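Local coordinates for multidrug resistance protein (Vibrio cholerae, PDB 1YC9) that probably forms the outer membrane exit duct of a multidrug efflux system and may contribute to resistance to puromycin, acriflavine and tetraphenylarsonium chloride, at residues A[119-124]-A[276-281]; A[173-178]-A[193-198]; A[26-29]-A[35-38]. The protein carries 1 engineered substitution. All blocks are in the same frame, centred on the assembly; numbering follows the deposited sequence.

The three contacts are spread along a very elongated subunit of a trimeric outer membrane factor. Interactions 1 and 2 both use helix 117-183. They lie on opposite sides of the chain's centre, with their centres about 79 Å apart. Interaction 1 is near the strands that probably contribute to the membrane barrel, as in TolC. Interaction 2 is near the far end of the helical hairpin. Interaction 3 lies between these levels, its centre about 44 Å from the centre of each. It closes earlier in the sequence, whereas interaction 2 is nested inside the loop closed by interaction 1. None of the three touches another.

Interaction 1 of 3, residues A[119-124]-A[276-281]; sequences RAAVVA and VGIAQA
Ile278 reaches across from helix 260-281 and lays its longer branch against Ala120 and Ala121 of helix 117-183. The two helices run in opposed directions here, and the CA atoms of Ala120 and Ile278 are 6.3 Å apart. The side chain of Ile278 leaves its helix along the flank and then turns in. CG1 stands beside the backbone N (chi1 -70°), and the nearly extended second torsion (chi2 167°) carries CD1 onward to the facing helix. Two carbons of this branch do the touching. CG1 meets the methyl of Ala120, with CG1 to Ala120 CB at 3.8 Å. CD1 goes further and rests on the backbone of the next residue, 3.7 Å from Ala121 CA. The methyl of Ala121 lies to the side, with its CB 4.0 Å from Ile278 CD1. Ala120 CB points toward the other helix, and Gly277 faces it without a side chain. Gln274 of helix 260-281 also packs on Ala120, and Lys117 packs on Ile278. No other subunit touches either segment. The pairing joins the start of long helix 117-183 to the end of the shorter helix 260-281, both next to strands of the sheet. The side-chain contacts are apolar. One branched side chain meets two small ones, so the contact is small and rests on van der Waals packing, without directional bonds between the segments.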
loop_
_atom_site.group_PDB
_atom_site.type_symbol
_atom_site.label_atom_id
_atom_site.label_comp_id
_atom_site.label_asym_id
_atom_site.label_seq_id
_atom_site.Cartn_x
_atom_site.Cartn_y
_atom_site.Cartn_z
ATOM N N ARG A 119 -30.833 6.723 -15.990
ATOM C CA ARG A 119 -30.041 7.834 -16.404
ATOM C C ARG A 119 -28.945 8.135 -15.374
ATOM O O ARG A 119 -27.807 8.382 -15.724
ATOM C CB ARG A 119 -30.917 9.060 -16.583
ATOM C CG ARG A 119 -30.108 10.218 -17.103
ATOM C CD ARG A 119 -30.966 11.405 -17.478
ATOM N NE ARG A 119 -31.590 11.940 -16.282
ATOM C CZ ARG A 119 -32.357 13.020 -16.264
ATOM N NH1 ARG A 119 -32.581 13.692 -17.379
ATOM N NH2 ARG A 119 -32.892 13.427 -15.123
ATOM N N ALA A 120 -29.281 8.116 -14.062
ATOM C CA ALA A 120 -28.289 8.416 -13.057
ATOM C C ALA A 120 -27.164 7.404 -13.076
ATOM O O ALA A 120 -26.000 7.725 -12.828
ATOM C CB ALA A 120 -28.967 8.442 -11.615
ATOM N N ALA A 121 -27.503 6.182 -13.413
ATOM C CA ALA A 121 -26.519 5.106 -13.521
ATOM C C ALA A 121 -25.544 5.418 -14.625
ATOM O O ALA A 121 -24.329 5.272 -14.460
ATOM C CB ALA A 121 -27.188 3.807 -13.766
ATOM N N VAL A 122 -26.066 5.912 -15.741
ATOM C CA VAL A 122 -25.161 6.256 -16.827
ATOM C C VAL A 122 -24.338 7.484 -16.512
ATOM O O VAL A 122 -23.155 7.473 -16.785
ATOM C CB VAL A 122 -25.906 6.390 -18.161
ATOM C CG1 VAL A 122 -24.965 6.810 -19.270
ATOM C CG2 VAL A 122 -26.583 5.119 -18.436
ATOM N N VAL A 123 -24.910 8.492 -15.870
ATOM C CA VAL A 123 -24.125 9.629 -15.419
ATOM C C VAL A 123 -22.991 9.269 -14.451
ATOM O O VAL A 123 -21.882 9.779 -14.557
ATOM C CB VAL A 123 -24.995 10.719 -14.795
ATOM C CG1 VAL A 123 -24.130 11.829 -14.272
ATOM C CG2 VAL A 123 -25.957 11.269 -15.870
ATOM N N ALA A 124 -23.282 8.333 -13.566
ATOM C CA ALA A 124 -22.291 7.821 -12.651
ATOM C C ALA A 124 -21.178 7.131 -13.408
ATOM O O ALA A 124 -20.021 7.393 -13.163
ATOM C CB ALA A 124 -22.944 6.864 -11.650
ATOM N N VAL A 276 -26.491 8.002 -4.995
ATOM C CA VAL A 276 -27.444 8.341 -3.958
ATOM C C VAL A 276 -28.793 8.480 -4.635
ATOM O O VAL A 276 -29.815 7.999 -4.124
ATOM C CB VAL A 276 -27.050 9.622 -3.151
ATOM C CG1 VAL A 276 -28.169 10.082 -2.263
ATOM C CG2 VAL A 276 -25.803 9.392 -2.365
ATOM N N GLY A 277 -28.820 9.160 -5.798
ATOM C CA GLY A 277 -30.050 9.253 -6.529
ATOM C C GLY A 277 -30.646 7.914 -6.938
ATOM O O GLY A 277 -31.851 7.755 -6.878
ATOM N N ILE A 278 -29.822 7.002 -7.412
ATOM C CA ILE A 278 -30.260 5.682 -7.775
ATOM C C ILE A 278 -30.939 5.048 -6.565
ATOM O O ILE A 278 -31.994 4.413 -6.696
ATOM C CB ILE A 278 -29.088 4.817 -8.208
ATOM C CG1 ILE A 278 -28.510 5.297 -9.592
ATOM C CG2 ILE A 278 -29.473 3.360 -8.329
ATOM C CD1 ILE A 278 -27.184 4.683 -9.909
ATOM N N ALA A 279 -30.280 5.136 -5.409
ATOM C CA ALA A 279 -30.792 4.462 -4.202
ATOM C C ALA A 279 -32.142 5.046 -3.783
ATOM O O ALA A 279 -33.067 4.332 -3.353
ATOM C CB ALA A 279 -29.803 4.560 -3.033
ATOM N N GLN A 280 -32.259 6.349 -3.905
ATOM C CA GLN A 280 -33.541 6.994 -3.683
ATOM C C GLN A 280 -34.628 6.517 -4.660
ATOM O O GLN A 280 -35.759 6.264 -4.251
ATOM C CB GLN A 280 -33.410 8.526 -3.769
ATOM C CG GLN A 280 -32.684 9.172 -2.574
ATOM C CD GLN A 280 -32.334 10.670 -2.809
ATOM O OE1 GLN A 280 -32.417 11.170 -3.938
ATOM N NE2 GLN A 280 -31.872 11.335 -1.761
ATOM N N ALA A 281 -34.266 6.375 -5.951
ATOM C CA ALA A 281 -35.214 6.011 -6.968
ATOM C C ALA A 281 -35.695 4.573 -6.857
ATOM O O ALA A 281 -36.753 4.238 -7.366
ATOM C CB ALA A 281 -34.612 6.255 -8.342
#

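Interaction 2 of 3, residues A[173-178]-A[193-198]; sequences KTVELL and SQAKAV
Val175 and Ala195 meet at a flat group of the backbone, the peptide unit that links Ala195 to Lys196. Val175 CG2 lies over one face of it, 3.4 Å from Ala195 O and 3.8 Å from Lys196 N. No flat side chain takes part in the touch. The rest is aliphatic. The methyl of Ala195 points at helix 117-183 and fits between two side chains one turn apart. Its CB is 3.9 Å from Val175 CG2 and also 3.9 Å from Leu178 CD2. The other branch of Val175, CG1, is anti to the backbone N (chi1 161°), which turns it to Lys196. That lysine crosses the valine at about a right angle. Its CG is 3.9 Å from Val175 CG1, and a bend at the last torsion (chi4 -77°) brings NZ to 3.8 Å from the same methyl. The charge itself is taken up by a salt bridge to Glu179. The lysine thus covers the valine with its carbons and pairs its tip further along the valine's helix, 117-183. The segments are the two arms of a helical hairpin, nearly antiparallel at 164°, with axes 9.0 Å apart. Tyr398 of helix 398-433 packs on Thr174, Leu178 and Ala195, and Tyr391 of helix 326-391 on Leu177 and Leu178. Gln379 of a neighbouring subunit packs on Lys196, so the hairpin also borders the trimer interface.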
loop_
_atom_site.group_PDB
_atom_site.type_symbol
_atom_site.label_atom_id
_atom_site.label_comp_id
_atom_site.label_asym_id
_atom_site.label_seq_id
_atom_site.Cartn_x
_atom_site.Cartn_y
_atom_site.Cartn_z
ATOM N N LYS A 173 48.148 13.278 -3.596
ATOM C CA LYS A 173 49.257 14.253 -3.692
ATOM C C LYS A 173 49.793 14.605 -2.298
ATOM O O LYS A 173 50.985 14.836 -2.127
ATOM C CB LYS A 173 48.840 15.534 -4.455
ATOM C CG LYS A 173 48.984 15.468 -5.978
ATOM C CD LYS A 173 50.460 15.592 -6.367
ATOM C CE LYS A 173 50.709 15.703 -7.889
ATOM N NZ LYS A 173 52.188 15.858 -8.095
ATOM N N THR A 174 48.936 14.587 -1.297
ATOM C CA THR A 174 49.330 14.872 0.062
ATOM C C THR A 174 50.129 13.717 0.680
ATOM O O THR A 174 51.106 13.944 1.413
ATOM C CB THR A 174 48.103 15.142 0.897
ATOM O OG1 THR A 174 47.401 16.267 0.352
ATOM C CG2 THR A 174 48.459 15.574 2.301
ATOM N N VAL A 175 49.681 12.490 0.436
ATOM C CA VAL A 175 50.436 11.312 0.863
ATOM C C VAL A 175 51.863 11.417 0.332
ATOM O O VAL A 175 52.805 11.255 1.089
ATOM C CB VAL A 175 49.795 10.016 0.363
ATOM C CG1 VAL A 175 50.805 8.826 0.393
ATOM C CG2 VAL A 175 48.549 9.714 1.185
ATOM N N GLU A 176 51.991 11.660 -0.963
ATOM C CA GLU A 176 53.284 11.576 -1.605
ATOM C C GLU A 176 54.226 12.724 -1.250
ATOM O O GLU A 176 55.448 12.528 -1.216
ATOM C CB GLU A 176 53.127 11.357 -3.107
ATOM C CG GLU A 176 53.039 12.554 -3.989
ATOM C CD GLU A 176 52.857 12.117 -5.434
ATOM O OE1 GLU A 176 53.830 12.239 -6.223
ATOM O OE2 GLU A 176 51.741 11.622 -5.763
ATOM N N LEU A 177 53.664 13.884 -0.915
ATOM C CA LEU A 177 54.440 14.946 -0.288
ATOM C C LEU A 177 54.909 14.532 1.102
ATOM O O LEU A 177 56.081 14.724 1.448
ATOM C CB LEU A 177 53.643 16.247 -0.186
ATOM C CG LEU A 177 54.416 17.391 0.500
ATOM C CD1 LEU A 177 55.621 17.816 -0.301
ATOM C CD2 LEU A 177 53.495 18.571 0.755
ATOM N N LEU A 178 54.000 13.998 1.919
ATOM C CA LEU A 178 54.323 13.652 3.298
ATOM C C LEU A 178 55.318 12.505 3.349
ATOM O O LEU A 178 56.108 12.439 4.260
ATOM C CB LEU A 178 53.083 13.272 4.108
ATOM C CG LEU A 178 52.424 14.380 4.937
ATOM C CD1 LEU A 178 52.044 15.576 4.060
ATOM C CD2 LEU A 178 51.206 13.836 5.674
ATOM N N SER A 193 50.769 7.921 7.938
ATOM C CA SER A 193 49.809 6.835 8.067
ATOM C C SER A 193 48.376 7.419 8.051
ATOM O O SER A 193 47.488 6.860 7.435
ATOM C CB SER A 193 50.037 6.036 9.336
ATOM O OG SER A 193 51.303 5.374 9.292
ATOM N N GLN A 194 48.208 8.557 8.692
ATOM C CA GLN A 194 46.921 9.237 8.753
ATOM C C GLN A 194 46.496 9.652 7.373
ATOM O O GLN A 194 45.328 9.433 6.998
ATOM C CB GLN A 194 46.994 10.429 9.686
ATOM C CG GLN A 194 45.622 10.965 10.109
ATOM C CD GLN A 194 44.883 10.018 10.998
ATOM O OE1 GLN A 194 45.131 9.982 12.172
ATOM N NE2 GLN A 194 43.974 9.227 10.423
ATOM N N ALA A 195 47.431 10.171 6.600
ATOM C CA ALA A 195 47.164 10.654 5.264
ATOM C C ALA A 195 46.795 9.533 4.342
ATOM O O ALA A 195 45.943 9.691 3.445
ATOM C CB ALA A 195 48.335 11.433 4.720
ATOM N N LYS A 196 47.453 8.388 4.527
ATOM C CA LYS A 196 47.114 7.212 3.755
ATOM C C LYS A 196 45.717 6.681 4.147
ATOM O O LYS A 196 44.986 6.240 3.283
ATOM C CB LYS A 196 48.190 6.148 3.924
ATOM C CG LYS A 196 49.481 6.542 3.271
ATOM C CD LYS A 196 50.601 5.516 3.611
ATOM C CE LYS A 196 51.804 5.738 2.722
ATOM N NZ LYS A 196 51.564 5.188 1.372
ATOM N N ALA A 197 45.358 6.802 5.415
ATOM C CA ALA A 197 44.059 6.367 5.906
ATOM C C ALA A 197 42.970 7.280 5.287
ATOM O O ALA A 197 41.968 6.775 4.713
ATOM C CB ALA A 197 44.010 6.427 7.380
ATOM N N VAL A 198 43.241 8.579 5.301
ATOM C CA VAL A 198 42.355 9.560 4.656
ATOM C C VAL A 198 42.157 9.221 3.178
ATOM O O VAL A 198 41.000 9.155 2.705
ATOM C CB VAL A 198 42.866 11.022 4.845
ATOM C CG1 VAL A 198 42.087 12.023 3.945
ATOM C CG2 VAL A 198 42.729 11.444 6.274
#

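Interaction 3 of 3, residues A[26-29]-A[35-38]; sequences WWQR and LNHL
Trp27 and Asn36 make the closest direct contact between the 3-10 turn at 26-29 and helix 33-44. An amide oxygen meets a ring carbon at the indole edge. Asn36 OD1 lies near the ring plane, 3.2 Å from Trp27 CD1. The amide is turned 65° from the ring. Trp27 CG stands between the backbone N and the carbonyl carbon (chi1 51°), and this directs the indole to the helix. The same oxygen also lies 3.6 Å from Gln28 CA. Other van der Waals contacts come next. Gln28 crosses Asn36 at about a right angle, and its CG is 3.9 Å from Asn36 ND2. Leu35 CD2 makes an apolar contact with Trp27 CB at 4.3 Å. Within the turn, Trp27 sets its CE3 over one face of Trp26, offset toward the rim. Water carries the hydrogen bonding. Water 1 lies 2.8 Å from Trp27 O and 2.9 Å from Asn36 OD1, though it cannot donate to every acceptor nearby, so neither bond is certain. Water 2 donates to Gln28 O and accepts from Asn36 ND2, at 3.0 Å from that nitrogen. Around the contact, Ile39, Glu40 and Leu43 of helix 33-44 also touch Trp27. Arg140 of helix 117-183 packs on Trp27 as well. The turn and the first part of the helix pack together beside the long helices, midway along the subunit, probably in the equatorial region known from TolC. The chemistry is mixed. The ND2 end of one amide is linked to Gln28 O through water 2, and the OD1 end probably to Trp27 O through water 1, while tryptophan and leucine supply the apolar side. The waters are thus part of how the turn is joined to the helix.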
loop_
_atom_site.group_PDB
_atom_site.type_symbol
_atom_site.label_atom_id
_atom_site.label_comp_id
_atom_site.label_asym_id
_atom_site.label_seq_id
_atom_site.Cartn_x
_atom_site.Cartn_y
_atom_site.Cartn_z
ATOM N N TRP A 26 7.269 18.957 -20.684
ATOM C CA TRP A 26 7.961 19.899 -19.817
ATOM C C TRP A 26 9.431 19.587 -19.549
ATOM O O TRP A 26 10.206 20.466 -19.205
ATOM C CB TRP A 26 7.176 20.039 -18.487
ATOM C CG TRP A 26 6.896 18.679 -17.884
ATOM C CD1 TRP A 26 5.764 17.948 -18.018
ATOM C CD2 TRP A 26 7.808 17.866 -17.090
ATOM N NE1 TRP A 26 5.913 16.732 -17.384
ATOM C CE2 TRP A 26 7.149 16.658 -16.797
ATOM C CE3 TRP A 26 9.111 18.035 -16.624
ATOM C CZ2 TRP A 26 7.752 15.620 -16.040
ATOM C CZ3 TRP A 26 9.710 17.014 -15.881
ATOM C CH2 TRP A 26 9.033 15.826 -15.597
ATOM N N TRP A 27 9.810 18.317 -19.670
ATOM C CA TRP A 27 11.180 17.879 -19.416
ATOM C C TRP A 27 12.157 18.444 -20.454
ATOM O O TRP A 27 13.373 18.535 -20.197
ATOM C CB TRP A 27 11.269 16.356 -19.438
ATOM C CG TRP A 27 10.648 15.739 -20.658
ATOM C CD1 TRP A 27 11.254 15.496 -21.859
ATOM C CD2 TRP A 27 9.305 15.273 -20.785
ATOM N NE1 TRP A 27 10.363 14.911 -22.722
ATOM C CE2 TRP A 27 9.155 14.772 -22.091
ATOM C CE3 TRP A 27 8.185 15.257 -19.925
ATOM C CZ2 TRP A 27 7.956 14.259 -22.556
ATOM C CZ3 TRP A 27 6.995 14.732 -20.391
ATOM C CH2 TRP A 27 6.889 14.244 -21.701
ATOM N N GLN A 28 11.614 18.821 -21.615
ATOM C CA GLN A 28 12.435 19.415 -22.667
ATOM C C GLN A 28 13.081 20.716 -22.241
ATOM O O GLN A 28 14.106 21.091 -22.803
ATOM C CB GLN A 28 11.632 19.582 -23.981
ATOM C CG GLN A 28 11.288 18.272 -24.656
ATOM C CD GLN A 28 10.349 18.447 -25.843
ATOM O OE1 GLN A 28 9.790 19.527 -26.055
ATOM N NE2 GLN A 28 10.145 17.399 -26.569
ATOM N N ARG A 29 12.504 21.407 -21.265
ATOM C CA ARG A 29 13.083 22.655 -20.836
ATOM C C ARG A 29 14.471 22.499 -20.234
ATOM O O ARG A 29 15.213 23.470 -20.189
ATOM C CB ARG A 29 12.106 23.472 -19.976
ATOM C CG ARG A 29 12.252 23.418 -18.476
ATOM C CD ARG A 29 11.317 24.424 -17.765
ATOM N NE ARG A 29 12.001 25.570 -17.144
ATOM C CZ ARG A 29 11.779 26.865 -17.425
ATOM N NH1 ARG A 29 12.458 27.806 -16.772
ATOM N NH2 ARG A 29 10.902 27.244 -18.356
ATOM N N LEU A 35 17.667 12.907 -21.285
ATOM C CA LEU A 35 16.456 12.877 -20.478
ATOM C C LEU A 35 15.253 12.764 -21.383
ATOM O O LEU A 35 14.369 11.935 -21.187
ATOM C CB LEU A 35 16.371 14.132 -19.635
ATOM C CG LEU A 35 15.113 14.237 -18.754
ATOM C CD1 LEU A 35 14.985 12.977 -17.897
ATOM C CD2 LEU A 35 15.186 15.473 -17.898
ATOM N N ASN A 36 15.218 13.616 -22.404
ATOM C CA ASN A 36 14.152 13.576 -23.399
ATOM C C ASN A 36 13.919 12.199 -23.956
ATOM O O ASN A 36 12.789 11.772 -24.064
ATOM C CB ASN A 36 14.482 14.502 -24.578
ATOM C CG ASN A 36 14.471 15.937 -24.190
ATOM O OD1 ASN A 36 14.118 16.293 -23.070
ATOM N ND2 ASN A 36 14.855 16.797 -25.135
ATOM N N HIS A 37 14.993 11.517 -24.335
ATOM C CA HIS A 37 14.890 10.203 -24.933
ATOM C C HIS A 37 14.351 9.128 -23.950
ATOM O O HIS A 37 13.514 8.291 -24.324
ATOM C CB HIS A 37 16.228 9.748 -25.477
ATOM C CG HIS A 37 16.098 8.820 -26.642
ATOM N ND1 HIS A 37 15.944 7.457 -26.495
ATOM C CD2 HIS A 37 16.080 9.058 -27.981
ATOM C CE1 HIS A 37 15.832 6.893 -27.686
ATOM N NE2 HIS A 37 15.915 7.841 -28.605
ATOM N N LEU A 38 14.842 9.171 -22.712
ATOM C CA LEU A 38 14.371 8.274 -21.653
ATOM C C LEU A 38 12.873 8.441 -21.427
ATOM O O LEU A 38 12.147 7.463 -21.413
ATOM C CB LEU A 38 15.133 8.553 -20.345
ATOM C CG LEU A 38 16.585 8.085 -20.341
ATOM C CD1 LEU A 38 17.357 8.665 -19.174
ATOM C CD2 LEU A 38 16.640 6.586 -20.322
HETATM O O HOH W 1 15.833 17.749 -21.269
HETATM O O HOH W 2 15.134 19.800 -24.758
#